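Local coordinates for protein acetyltransferase (Klebsiella pneumoniae, PDB 5XUN) that probably transfers the acetyl group of acetyl-CoA to glycyl-tRNA(Gly), acting as the toxin of a type II toxin-antitoxin system, at residues L137-K142 with N157-F162; L148-L153 with L161-K166; Y62-G67 with L94-I99. The protein carries 1 engineered substitution. All blocks are in the same frame, centred on the assembly; numbering follows the deposited sequence.

All three contacts reach the same mixed sheet, at different depths. Interaction 3 is its buried middle, where strands 59-71 and 88-99 pair about 4 Å (centre to centre) from the centre of the chain, joined by backbone bonds and by mainly apolar packing on one face. Interactions 1 and 2 are only partly buried and share Leu161 and Phe162 of strand 160-164. Interaction 2 pairs that strand with edge strand 151-152 through backbone bonds and aromatic packing, whereas interaction 1 ties the preceding loop to helix 139-147 by a lysine and water. Gln152 links these two contacts, taking a bond from Lys142. Interactions 1 and 3 both touch acetyl coenzyme A.

Interaction 1 of 3, residues L137-K142 with N157-F162; sequences LNEKAK and NSNLLF. With ACO (acetyl coenzyme *a), chain E.
Lys142 is drawn out straight, CG anti to the backbone N (chi1 173°) and the chain extended all the way to NZ, which carries its ammonium from helix 139-147 to the loop ahead of strand 160-164. There NZ donates to Ser158 O at 2.7 Å, arriving 33° out of the carbonyl plane. Glu156 O, Gln152 OE1 and a water (2.8 Å from Lys142 NZ) also lie in bonding reach; with three N-H bonds for four oxygens, they must share. Lysine suits the place: it spans helix to loop, its ammonium meets carbonyl oxygens, and its methylenes pack on the way. Lys142 CD lies 3.9 Å from Asn159 OD1, and Lys142 CG 4.2 Å from Leu161 CD1.

The helix belongs to the acetyl-CoA-binding core of the GNAT fold. Asn138 is its N-cap, OD1 accepting from Ala141 N at 2.9 Å. Just before it, Leu137 N donates to the acetyl oxygen O of the cofactor at 2.8 Å, while the small Ala141 lets CB come within 3.7 Å of C2P of the pantetheine arm.

At the outer side Glu139, bent at chi2 (-70°), turns its carboxylate toward the same water, which lies 3.0 Å from Glu139 OE2, near Asn157.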
loop_
_atom_site.group_PDB
_atom_site.type_symbol
_atom_site.label_atom_id
_atom_site.label_comp_id
_atom_site.label_asym_id
_atom_site.label_seq_id
_atom_site.Cartn_x
_atom_site.Cartn_y
_atom_site.Cartn_z
ATOM N N LEU B 137 -16.186 5.436 -12.202
ATOM C CA LEU B 137 -16.405 6.828 -12.577
ATOM C C LEU B 137 -17.833 7.062 -13.049
ATOM O O LEU B 137 -18.375 8.159 -12.872
ATOM C CB LEU B 137 -15.414 7.225 -13.668
ATOM C CG LEU B 137 -15.001 8.692 -13.722
ATOM C CD1 LEU B 137 -14.042 9.009 -12.578
ATOM C CD2 LEU B 137 -14.376 9.007 -15.070
ATOM N N ASN B 138 -18.449 6.048 -13.646
ATOM C CA ASN B 138 -19.810 6.126 -14.156
ATOM C C ASN B 138 -20.330 4.704 -14.304
ATOM O O ASN B 138 -19.620 3.730 -14.033
ATOM C CB ASN B 138 -19.869 6.902 -15.472
ATOM C CG ASN B 138 -18.874 6.399 -16.498
ATOM O OD1 ASN B 138 -18.718 5.194 -16.705
ATOM N ND2 ASN B 138 -18.204 7.332 -17.163
ATOM N N GLU B 139 -21.577 4.589 -14.764
ATOM C CA GLU B 139 -22.213 3.279 -14.840
ATOM C C GLU B 139 -21.535 2.372 -15.853
ATOM O O GLU B 139 -21.497 1.151 -15.658
ATOM C CB GLU B 139 -23.695 3.438 -15.174
ATOM C CG GLU B 139 -24.541 3.828 -13.979
ATOM C CD GLU B 139 -24.660 2.704 -12.968
ATOM O OE1 GLU B 139 -24.626 1.522 -13.383
ATOM O OE2 GLU B 139 -24.784 3.000 -11.760
ATOM N N LYS B 140 -20.998 2.952 -16.924
ATOM C CA LYS B 140 -20.292 2.197 -17.963
ATOM C C LYS B 140 -19.032 1.536 -17.403
ATOM O O LYS B 140 -18.754 0.371 -17.688
ATOM C CB LYS B 140 -19.930 3.108 -19.138
ATOM C CG LYS B 140 -19.829 2.388 -20.472
ATOM C CD LYS B 140 -18.602 2.834 -21.249
ATOM C CE LYS B 140 -18.547 2.181 -22.620
ATOM N NZ LYS B 140 -17.637 1.002 -22.638
ATOM N N ALA B 141 -18.282 2.297 -16.604
ATOM C CA ALA B 141 -17.098 1.760 -15.941
ATOM C C ALA B 141 -17.484 0.728 -14.888
ATOM O O ALA B 141 -16.815 -0.302 -14.738
ATOM C CB ALA B 141 -16.291 2.895 -15.312
ATOM N N LYS B 142 -18.578 0.975 -14.169
ATOM C CA LYS B 142 -19.018 0.049 -13.131
ATOM C C LYS B 142 -19.355 -1.314 -13.718
ATOM O O LYS B 142 -18.926 -2.349 -13.198
ATOM C CB LYS B 142 -20.223 0.627 -12.397
ATOM C CG LYS B 142 -20.841 -0.328 -11.417
ATOM C CD LYS B 142 -21.857 0.376 -10.556
ATOM C CE LYS B 142 -22.602 -0.621 -9.702
ATOM N NZ LYS B 142 -23.473 0.076 -8.737
ATOM N N ASN B 157 -26.446 0.537 -5.666
ATOM C CA ASN B 157 -26.196 1.675 -6.547
ATOM C C ASN B 157 -24.971 2.501 -6.148
ATOM O O ASN B 157 -24.811 3.628 -6.634
ATOM C CB ASN B 157 -27.419 2.593 -6.641
ATOM C CG ASN B 157 -27.725 3.008 -8.073
ATOM O OD1 ASN B 157 -26.947 2.715 -8.988
ATOM N ND2 ASN B 157 -28.825 3.719 -8.264
ATOM N N SER B 158 -24.106 1.985 -5.282
ATOM C CA SER B 158 -22.847 2.667 -5.020
ATOM C C SER B 158 -21.868 2.374 -6.151
ATOM O O SER B 158 -21.968 1.354 -6.839
ATOM C CB SER B 158 -22.249 2.230 -3.675
ATOM O OG SER B 158 -21.193 3.088 -3.256
ATOM N N ASN B 159 -20.929 3.294 -6.355
ATOM C CA ASN B 159 -19.859 3.107 -7.328
ATOM C C ASN B 159 -18.603 2.501 -6.715
ATOM O O ASN B 159 -17.590 2.367 -7.409
ATOM C CB ASN B 159 -19.519 4.443 -7.994
ATOM C CG ASN B 159 -20.587 4.888 -8.976
ATOM O OD1 ASN B 159 -20.977 4.131 -9.872
ATOM N ND2 ASN B 159 -21.090 6.105 -8.794
ATOM N N LEU B 160 -18.656 2.109 -5.447
ATOM C CA LEU B 160 -17.492 1.568 -4.759
ATOM C C LEU B 160 -17.448 0.063 -4.978
ATOM O O LEU B 160 -18.389 -0.651 -4.618
ATOM C CB LEU B 160 -17.544 1.902 -3.271
ATOM C CG LEU B 160 -17.847 3.365 -2.928
ATOM C CD1 LEU B 160 -17.897 3.569 -1.424
ATOM C CD2 LEU B 160 -16.845 4.307 -3.570
ATOM N N LEU B 161 -16.363 -0.414 -5.580
ATOM C CA LEU B 161 -16.175 -1.822 -5.886
ATOM C C LEU B 161 -14.851 -2.285 -5.290
ATOM O O LEU B 161 -14.014 -1.479 -4.869
ATOM C CB LEU B 161 -16.208 -2.088 -7.398
ATOM C CG LEU B 161 -17.424 -1.526 -8.143
ATOM C CD1 LEU B 161 -17.297 -1.779 -9.633
ATOM C CD2 LEU B 161 -18.716 -2.122 -7.598
ATOM N N PHE B 162 -14.664 -3.600 -5.258
ATOM C CA PHE B 162 -13.564 -4.179 -4.504
ATOM C C PHE B 162 -13.234 -5.537 -5.094
ATOM O O PHE B 162 -14.135 -6.299 -5.444
ATOM C CB PHE B 162 -13.944 -4.308 -3.023
ATOM C CG PHE B 162 -12.885 -4.939 -2.165
ATOM C CD1 PHE B 162 -11.710 -4.263 -1.875
ATOM C CD2 PHE B 162 -13.073 -6.212 -1.638
ATOM C CE1 PHE B 162 -10.744 -4.842 -1.073
ATOM C CE2 PHE B 162 -12.110 -6.795 -0.840
ATOM C CZ PHE B 162 -10.941 -6.112 -0.561
HETATM N N1A ACO E . -10.661 -10.125 -24.588
HETATM C C2A ACO E . -11.665 -9.503 -23.934
HETATM N N3A ACO E . -12.591 -8.728 -24.532
HETATM C C4A ACO E . -12.564 -8.524 -25.876
HETATM C C5A ACO E . -11.493 -9.174 -26.657
HETATM C C6A ACO E . -10.511 -10.010 -25.927
HETATM N N6A ACO E . -9.505 -10.633 -26.589
HETATM N N7A ACO E . -11.675 -8.826 -27.940
HETATM C C8A ACO E . -12.761 -8.022 -27.975
HETATM N N9A ACO E . -13.310 -7.848 -26.761
HETATM C C1B ACO E . -14.507 -6.991 -26.505
HETATM C C2B ACO E . -15.680 -7.710 -25.850
HETATM O O2B ACO E . -16.682 -8.035 -26.826
HETATM C C3B ACO E . -16.215 -6.717 -24.834
HETATM O O3B ACO E . -17.284 -5.970 -25.410
HETATM P P3B ACO E . -18.550 -5.465 -24.545
HETATM O O7A ACO E . -19.462 -6.667 -24.483
HETATM O O8A ACO E . -17.960 -5.073 -23.211
HETATM O O9A ACO E . -19.089 -4.302 -25.347
HETATM C C4B ACO E . -15.066 -5.748 -24.587
HETATM O O4B ACO E . -14.124 -5.909 -25.649
HETATM C C5B ACO E . -14.341 -5.964 -23.262
HETATM O O5B ACO E . -13.892 -4.696 -22.789
HETATM P P1A ACO E . -12.394 -4.165 -23.059
HETATM O O1A ACO E . -12.149 -4.099 -24.544
HETATM O O2A ACO E . -11.418 -4.904 -22.182
HETATM O O3A ACO E . -12.539 -2.681 -22.476
HETATM P P2A ACO E . -11.990 -1.386 -23.250
HETATM O O4A ACO E . -10.680 -1.701 -23.922
HETATM O O5A ACO E . -13.115 -0.769 -24.045
HETATM O O6A ACO E . -11.703 -0.460 -21.967
HETATM C CBP ACO E . -12.471 1.219 -20.481
HETATM C CCP ACO E . -12.781 -0.136 -21.092
HETATM C CDP ACO E . -11.049 1.229 -19.938
HETATM C CEP ACO E . -13.464 1.515 -19.367
HETATM C CAP ACO E . -12.648 2.212 -21.624
HETATM O OAP ACO E . -14.025 2.189 -22.020
HETATM C C9P ACO E . -12.283 3.613 -21.235
HETATM O O9P ACO E . -11.127 4.008 -21.289
HETATM N N8P ACO E . -13.303 4.371 -20.860
HETATM C C7P ACO E . -13.201 5.810 -20.762
HETATM C C6P ACO E . -12.538 6.241 -19.462
HETATM C C5P ACO E . -13.117 5.427 -18.333
HETATM O O5P ACO E . -14.299 5.523 -18.039
HETATM N N4P ACO E . -12.262 4.618 -17.711
HETATM C C3P ACO E . -12.693 3.698 -16.680
HETATM C C2P ACO E . -12.960 4.391 -15.354
HETATM S S1P ACO E . -11.631 4.020 -14.258
HETATM C C ACO E . -12.443 4.317 -12.849
HETATM O O ACO E . -13.654 4.405 -12.912
HETATM C CH3 ACO E . -11.662 4.467 -11.574
HETATM O O HOH W 1 -25.808 0.716 -10.079
#

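Interaction 2 of 3, residues L148-L153 with L161-K166; sequences LGFIQL and LFYPTK
The ring of Phe150 receives Tyr163 over one face: Tyr163 CB stands 3.7 Å above the plane in a CH-pi contact, and the Tyr163 ring turns its edge to the Phe150 face. The centroids of these T-shaped rings are 5.3 Å apart, with planes at 60°. In the plane of the Phe150 ring, at its edge, lies Phe162 N. The Tyr163 ring has Leu148 O at its own edge, 3.7 Å from CE2, and the Phe162 ring has Ile151 CG1 at its edge.

The contact is the beta hairpin of strands 151-152 and 160-164 at the margin of the GNAT sheet, with the residues leading into it. Ile151 N donates almost straight (176°) to Phe162 O at 2.8 Å; the return bond is weak. With chi1 at 66°, Ile151 CG1 stands between the backbone N and carbonyl carbon, which brings it close to Phe162 O. Leu153 CD2 packs on Phe162 CB at 3.8 Å. Gly149 ends helix 139-147 in a Schellman motif; with its positive phi, a CB would jam against Leu148 O and sit tight against Tyr163 CE2.

Gln152 suits its place because its amide both donates and accepts: NE2 gives to Leu153 O at 2.6 Å, on a lone pair, and to Ser158 O, while OE1 accepts from Lys142. Polar bonds thus tie the turn to the helix, while apolar packing adds to the hold.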
loop_
_atom_site.group_PDB
_atom_site.type_symbol
_atom_site.label_atom_id
_atom_site.label_comp_id
_atom_site.label_asym_id
_atom_site.label_seq_id
_atom_site.Cartn_x
_atom_site.Cartn_y
_atom_site.Cartn_z
ATOM N N LEU B 148 -15.643 -8.153 -14.740
ATOM C CA LEU B 148 -14.350 -8.729 -14.397
ATOM C C LEU B 148 -14.345 -9.399 -13.032
ATOM O O LEU B 148 -13.332 -9.999 -12.658
ATOM C CB LEU B 148 -13.268 -7.644 -14.452
ATOM C CG LEU B 148 -13.078 -7.064 -15.851
ATOM C CD1 LEU B 148 -12.107 -5.898 -15.847
ATOM C CD2 LEU B 148 -12.576 -8.173 -16.764
ATOM N N GLY B 149 -15.436 -9.308 -12.284
ATOM C CA GLY B 149 -15.566 -10.004 -11.026
ATOM C C GLY B 149 -15.453 -9.143 -9.795
ATOM O O GLY B 149 -15.445 -9.686 -8.686
ATOM N N PHE B 150 -15.383 -7.825 -9.943
ATOM C CA PHE B 150 -15.336 -6.986 -8.759
ATOM C C PHE B 150 -16.641 -7.132 -7.989
ATOM O O PHE B 150 -17.692 -7.433 -8.556
ATOM C CB PHE B 150 -15.111 -5.523 -9.134
ATOM C CG PHE B 150 -13.687 -5.191 -9.519
ATOM C CD1 PHE B 150 -13.142 -5.677 -10.694
ATOM C CD2 PHE B 150 -12.907 -4.376 -8.713
ATOM C CE1 PHE B 150 -11.843 -5.369 -11.060
ATOM C CE2 PHE B 150 -11.605 -4.061 -9.074
ATOM C CZ PHE B 150 -11.073 -4.555 -10.247
ATOM N N ILE B 151 -16.568 -6.947 -6.681
ATOM C CA ILE B 151 -17.731 -7.106 -5.823
ATOM C C ILE B 151 -18.215 -5.725 -5.412
ATOM O O ILE B 151 -17.430 -4.780 -5.263
ATOM C CB ILE B 151 -17.441 -8.006 -4.601
ATOM C CG1 ILE B 151 -16.440 -7.351 -3.661
ATOM C CG2 ILE B 151 -16.890 -9.340 -5.060
ATOM C CD1 ILE B 151 -17.034 -6.937 -2.357
ATOM N N GLN B 152 -19.485 -5.653 -5.144
ATOM C CA GLN B 152 -20.088 -4.407 -4.834
ATOM C C GLN B 152 -20.062 -4.070 -3.375
ATOM O O GLN B 152 -20.458 -4.806 -2.582
ATOM C CB GLN B 152 -21.524 -4.438 -5.347
ATOM C CG GLN B 152 -22.386 -3.364 -4.798
ATOM C CD GLN B 152 -22.204 -2.097 -5.537
ATOM O OE1 GLN B 152 -22.658 -1.960 -6.638
ATOM N NE2 GLN B 152 -21.605 -1.137 -4.898
ATOM N N LEU B 153 -19.584 -2.904 -3.067
ATOM C CA LEU B 153 -19.529 -2.414 -1.711
ATOM C C LEU B 153 -20.726 -1.516 -1.400
ATOM O O LEU B 153 -21.332 -1.016 -2.294
ATOM C CB LEU B 153 -18.250 -1.620 -1.499
ATOM C CG LEU B 153 -16.874 -2.252 -1.597
ATOM C CD1 LEU B 153 -15.759 -1.243 -1.574
ATOM C CD2 LEU B 153 -16.631 -3.300 -0.556
ATOM N N LEU B 161 -16.363 -0.414 -5.580
ATOM C CA LEU B 161 -16.175 -1.822 -5.886
ATOM C C LEU B 161 -14.851 -2.285 -5.290
ATOM O O LEU B 161 -14.014 -1.479 -4.869
ATOM C CB LEU B 161 -16.208 -2.088 -7.398
ATOM C CG LEU B 161 -17.424 -1.526 -8.143
ATOM C CD1 LEU B 161 -17.297 -1.779 -9.633
ATOM C CD2 LEU B 161 -18.716 -2.122 -7.598
ATOM N N PHE B 162 -14.664 -3.600 -5.258
ATOM C CA PHE B 162 -13.564 -4.179 -4.504
ATOM C C PHE B 162 -13.234 -5.537 -5.094
ATOM O O PHE B 162 -14.135 -6.299 -5.444
ATOM C CB PHE B 162 -13.944 -4.308 -3.023
ATOM C CG PHE B 162 -12.885 -4.939 -2.165
ATOM C CD1 PHE B 162 -11.710 -4.263 -1.875
ATOM C CD2 PHE B 162 -13.073 -6.212 -1.638
ATOM C CE1 PHE B 162 -10.744 -4.842 -1.073
ATOM C CE2 PHE B 162 -12.110 -6.795 -0.840
ATOM C CZ PHE B 162 -10.941 -6.112 -0.561
ATOM N N TYR B 163 -11.949 -5.834 -5.198
ATOM C CA TYR B 163 -11.502 -7.153 -5.633
ATOM C C TYR B 163 -10.547 -7.695 -4.578
ATOM O O TYR B 163 -9.440 -7.147 -4.408
ATOM C CB TYR B 163 -10.834 -7.078 -7.003
ATOM C CG TYR B 163 -10.757 -8.408 -7.724
ATOM C CD1 TYR B 163 -9.740 -9.309 -7.443
ATOM C CD2 TYR B 163 -11.690 -8.753 -8.697
ATOM C CE1 TYR B 163 -9.651 -10.519 -8.102
ATOM C CE2 TYR B 163 -11.612 -9.967 -9.367
ATOM C CZ TYR B 163 -10.589 -10.845 -9.067
ATOM O OH TYR B 163 -10.493 -12.052 -9.726
ATOM N N PRO B 164 -10.921 -8.751 -3.851
ATOM C CA PRO B 164 -10.109 -9.183 -2.703
ATOM C C PRO B 164 -8.791 -9.823 -3.115
ATOM O O PRO B 164 -8.704 -10.547 -4.109
ATOM C CB PRO B 164 -11.007 -10.190 -1.973
ATOM C CG PRO B 164 -12.103 -10.535 -2.908
ATOM C CD PRO B 164 -12.138 -9.558 -4.039
ATOM N N THR B 165 -7.751 -9.530 -2.325
ATOM C CA THR B 165 -6.460 -10.199 -2.475
ATOM C C THR B 165 -6.614 -11.716 -2.471
ATOM O O THR B 165 -5.903 -12.428 -3.194
ATOM C CB THR B 165 -5.521 -9.753 -1.347
ATOM O OG1 THR B 165 -5.272 -8.345 -1.455
ATOM C CG2 THR B 165 -4.208 -10.495 -1.389
ATOM N N LYS B 166 -7.555 -12.228 -1.673
ATOM C CA LYS B 166 -7.816 -13.663 -1.653
ATOM C C LYS B 166 -8.127 -14.192 -3.050
ATOM O O LYS B 166 -7.665 -15.272 -3.438
ATOM C CB LYS B 166 -8.976 -13.952 -0.705
ATOM C CG LYS B 166 -9.113 -15.409 -0.345
ATOM C CD LYS B 166 -10.548 -15.744 -0.035
ATOM C CE LYS B 166 -10.753 -17.243 -0.070
ATOM N NZ LYS B 166 -10.340 -17.866 1.214
#

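Interaction 3 of 3, residues Y62-G67 with L94-I99; sequences YYTLSG and LGRLAI. With ACO (acetyl coenzyme *a), chain E.
Tyr62 and Arg96 cross obliquely on one face of the paired strands, their ring and guanidinium planes only 15° apart, with Tyr62 OH 4.0 Å from Arg96 CD. The Tyr62 CG stands between its backbone N and carbonyl carbon (chi1 78°), and the ring leans across toward strand 88-99, Tyr62 CE1 4.0 Å from Ala98 CB; alanine is small enough to allow this. Tyr62 OH is bonded to Leu28 O. Arg96, extended from CG to NE, reaches past Thr64, whose OG1 lies in the guanidinium plane at its edge and takes a weak bond from Arg96 NH1 at 3.4 Å. The arginine also makes a cation-pi contact with Phe31 and a weak bond to Tyr86 of the second subunit, so a long, charged side chain serves several neighbours.

The strands run antiparallel (173°), Tyr62 and Ala98 exchanging N-H to O bonds both ways; strand 88-99 has its parallel GNAT partner, strand 131-135, on its other side. Between the pairs Tyr63-Leu97 and Leu65-Leu94, one strand has one residue and the other two, Gly95 and Arg96: a beta bulge. Gly95 N donates to Thr64 O at 3.1 Å from above the carbonyl plane. Glycine fits because Thr64 OG1 occupies the direction a CB would take.

On the other face, under helix 108-126, the side chains are mostly apolar. Tyr63 and Leu94 cross at about a right angle, with Tyr63 CD1 4.0 Å from Leu94 CD1, and Leu97 CD1 packs on Tyr63 CB at 3.7 Å. Tyr63 OH bonds to His115 ND1.

Beyond the bulge the cofactor lines up along strand 88-99, as pantetheine does in GNAT enzymes: N4P of acetyl coenzyme A donates to Leu97 O at 2.8 Å, and Ile99 N donates to its O9P at 2.9 Å.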
loop_
_atom_site.group_PDB
_atom_site.type_symbol
_atom_site.label_atom_id
_atom_site.label_comp_id
_atom_site.label_asym_id
_atom_site.label_seq_id
_atom_site.Cartn_x
_atom_site.Cartn_y
_atom_site.Cartn_z
ATOM N N TYR B 62 -3.441 3.980 -19.843
ATOM C CA TYR B 62 -2.650 4.132 -18.630
ATOM C C TYR B 62 -3.507 3.803 -17.416
ATOM O O TYR B 62 -4.739 3.771 -17.500
ATOM C CB TYR B 62 -2.073 5.551 -18.524
ATOM C CG TYR B 62 -3.060 6.607 -18.058
ATOM C CD1 TYR B 62 -3.905 7.261 -18.958
ATOM C CD2 TYR B 62 -3.123 6.972 -16.726
ATOM C CE1 TYR B 62 -4.805 8.232 -18.520
ATOM C CE2 TYR B 62 -3.997 7.921 -16.286
ATOM C CZ TYR B 62 -4.835 8.560 -17.182
ATOM O OH TYR B 62 -5.708 9.511 -16.707
ATOM N N TYR B 63 -2.839 3.567 -16.279
ATOM C CA TYR B 63 -3.547 3.424 -15.007
ATOM C C TYR B 63 -2.641 3.866 -13.861
ATOM O O TYR B 63 -1.421 3.950 -14.014
ATOM C CB TYR B 63 -4.060 1.986 -14.792
ATOM C CG TYR B 63 -3.040 0.917 -14.435
ATOM C CD1 TYR B 63 -2.568 0.780 -13.128
ATOM C CD2 TYR B 63 -2.585 0.017 -15.390
ATOM C CE1 TYR B 63 -1.661 -0.216 -12.795
ATOM C CE2 TYR B 63 -1.676 -0.978 -15.069
ATOM C CZ TYR B 63 -1.218 -1.092 -13.767
ATOM O OH TYR B 63 -0.320 -2.081 -13.440
ATOM N N THR B 64 -3.254 4.145 -12.700
ATOM C CA THR B 64 -2.520 4.587 -11.516
ATOM C C THR B 64 -2.922 3.776 -10.284
ATOM O O THR B 64 -4.080 3.379 -10.133
ATOM C CB THR B 64 -2.762 6.086 -11.212
ATOM O OG1 THR B 64 -4.094 6.269 -10.733
ATOM C CG2 THR B 64 -2.584 6.924 -12.455
ATOM N N LEU B 65 -1.956 3.575 -9.374
ATOM C CA LEU B 65 -2.165 2.837 -8.128
ATOM C C LEU B 65 -1.699 3.665 -6.938
ATOM O O LEU B 65 -0.626 4.268 -6.975
ATOM C CB LEU B 65 -1.408 1.499 -8.142
ATOM C CG LEU B 65 -1.813 0.554 -9.273
ATOM C CD1 LEU B 65 -0.928 -0.690 -9.332
ATOM C CD2 LEU B 65 -3.263 0.168 -9.104
ATOM N N SER B 66 -2.503 3.677 -5.877
ATOM C CA SER B 66 -2.146 4.365 -4.646
ATOM C C SER B 66 -2.517 3.491 -3.461
ATOM O O SER B 66 -3.542 2.807 -3.490
ATOM C CB SER B 66 -2.873 5.717 -4.529
ATOM O OG SER B 66 -2.679 6.483 -5.709
ATOM N N GLY B 67 -1.679 3.501 -2.429
ATOM C CA GLY B 67 -2.043 2.841 -1.190
ATOM C C GLY B 67 -3.223 3.525 -0.528
ATOM O O GLY B 67 -3.348 4.748 -0.535
ATOM N N LEU B 94 -7.167 1.610 -7.331
ATOM C CA LEU B 94 -7.010 1.909 -8.752
ATOM C C LEU B 94 -7.615 3.289 -8.956
ATOM O O LEU B 94 -8.836 3.434 -9.050
ATOM C CB LEU B 94 -7.696 0.852 -9.609
ATOM C CG LEU B 94 -7.709 1.019 -11.125
ATOM C CD1 LEU B 94 -6.301 1.060 -11.658
ATOM C CD2 LEU B 94 -8.478 -0.124 -11.778
ATOM N N GLY B 95 -6.762 4.312 -8.958
ATOM C CA GLY B 95 -7.264 5.673 -9.024
ATOM C C GLY B 95 -7.887 5.992 -10.367
ATOM O O GLY B 95 -8.914 6.668 -10.438
ATOM N N ARG B 96 -7.290 5.481 -11.442
ATOM C CA ARG B 96 -7.663 5.799 -12.808
ATOM C C ARG B 96 -7.263 4.653 -13.715
ATOM O O ARG B 96 -6.229 4.011 -13.507
ATOM C CB ARG B 96 -6.958 7.056 -13.314
ATOM C CG ARG B 96 -7.498 8.324 -12.760
ATOM C CD ARG B 96 -6.432 9.371 -12.777
ATOM N NE ARG B 96 -6.752 10.379 -11.786
ATOM C CZ ARG B 96 -6.372 10.310 -10.522
ATOM N NH1 ARG B 96 -5.649 9.274 -10.103
ATOM N NH2 ARG B 96 -6.712 11.272 -9.684
ATOM N N LEU B 97 -8.065 4.450 -14.756
ATOM C CA LEU B 97 -7.755 3.515 -15.824
ATOM C C LEU B 97 -8.418 4.044 -17.087
ATOM O O LEU B 97 -9.588 4.431 -17.050
ATOM C CB LEU B 97 -8.264 2.108 -15.498
ATOM C CG LEU B 97 -8.233 1.141 -16.682
ATOM C CD1 LEU B 97 -6.850 0.572 -16.809
ATOM C CD2 LEU B 97 -9.266 0.033 -16.541
ATOM N N ALA B 98 -7.674 4.086 -18.189
ATOM C CA ALA B 98 -8.207 4.647 -19.421
ATOM C C ALA B 98 -7.498 4.028 -20.613
ATOM O O ALA B 98 -6.288 3.797 -20.576
ATOM C CB ALA B 98 -8.060 6.176 -19.457
ATOM N N ILE B 99 -8.272 3.758 -21.663
ATOM C CA ILE B 99 -7.780 3.251 -22.939
ATOM C C ILE B 99 -8.170 4.252 -24.018
ATOM O O ILE B 99 -9.279 4.792 -23.996
ATOM C CB ILE B 99 -8.357 1.854 -23.255
ATOM C CG1 ILE B 99 -7.919 0.831 -22.208
ATOM C CG2 ILE B 99 -7.942 1.396 -24.643
ATOM C CD1 ILE B 99 -6.479 0.384 -22.364
HETATM N N1A ACO E . -10.661 -10.125 -24.588
HETATM C C2A ACO E . -11.665 -9.503 -23.934
HETATM N N3A ACO E . -12.591 -8.728 -24.532
HETATM C C4A ACO E . -12.564 -8.524 -25.876
HETATM C C5A ACO E . -11.493 -9.174 -26.657
HETATM C C6A ACO E . -10.511 -10.010 -25.927
HETATM N N6A ACO E . -9.505 -10.633 -26.589
HETATM N N7A ACO E . -11.675 -8.826 -27.940
HETATM C C8A ACO E . -12.761 -8.022 -27.975
HETATM N N9A ACO E . -13.310 -7.848 -26.761
HETATM C C1B ACO E . -14.507 -6.991 -26.505
HETATM C C2B ACO E . -15.680 -7.710 -25.850
HETATM O O2B ACO E . -16.682 -8.035 -26.826
HETATM C C3B ACO E . -16.215 -6.717 -24.834
HETATM O O3B ACO E . -17.284 -5.970 -25.410
HETATM P P3B ACO E . -18.550 -5.465 -24.545
HETATM O O7A ACO E . -19.462 -6.667 -24.483
HETATM O O8A ACO E . -17.960 -5.073 -23.211
HETATM O O9A ACO E . -19.089 -4.302 -25.347
HETATM C C4B ACO E . -15.066 -5.748 -24.587
HETATM O O4B ACO E . -14.124 -5.909 -25.649
HETATM C C5B ACO E . -14.341 -5.964 -23.262
HETATM O O5B ACO E . -13.892 -4.696 -22.789
HETATM P P1A ACO E . -12.394 -4.165 -23.059
HETATM O O1A ACO E . -12.149 -4.099 -24.544
HETATM O O2A ACO E . -11.418 -4.904 -22.182
HETATM O O3A ACO E . -12.539 -2.681 -22.476
HETATM P P2A ACO E . -11.990 -1.386 -23.250
HETATM O O4A ACO E . -10.680 -1.701 -23.922
HETATM O O5A ACO E . -13.115 -0.769 -24.045
HETATM O O6A ACO E . -11.703 -0.460 -21.967
HETATM C CBP ACO E . -12.471 1.219 -20.481
HETATM C CCP ACO E . -12.781 -0.136 -21.092
HETATM C CDP ACO E . -11.049 1.229 -19.938
HETATM C CEP ACO E . -13.464 1.515 -19.367
HETATM C CAP ACO E . -12.648 2.212 -21.624
HETATM O OAP ACO E . -14.025 2.189 -22.020
HETATM C C9P ACO E . -12.283 3.613 -21.235
HETATM O O9P ACO E . -11.127 4.008 -21.289
HETATM N N8P ACO E . -13.303 4.371 -20.860
HETATM C C7P ACO E . -13.201 5.810 -20.762
HETATM C C6P ACO E . -12.538 6.241 -19.462
HETATM C C5P ACO E . -13.117 5.427 -18.333
HETATM O O5P ACO E . -14.299 5.523 -18.039
HETATM N N4P ACO E . -12.262 4.618 -17.711
HETATM C C3P ACO E . -12.693 3.698 -16.680
HETATM C C2P ACO E . -12.960 4.391 -15.354
HETATM S S1P ACO E . -11.631 4.020 -14.258
HETATM C C ACO E . -12.443 4.317 -12.849
HETATM O O ACO E . -13.654 4.405 -12.912
HETATM C CH3 ACO E . -11.662 4.467 -11.574
#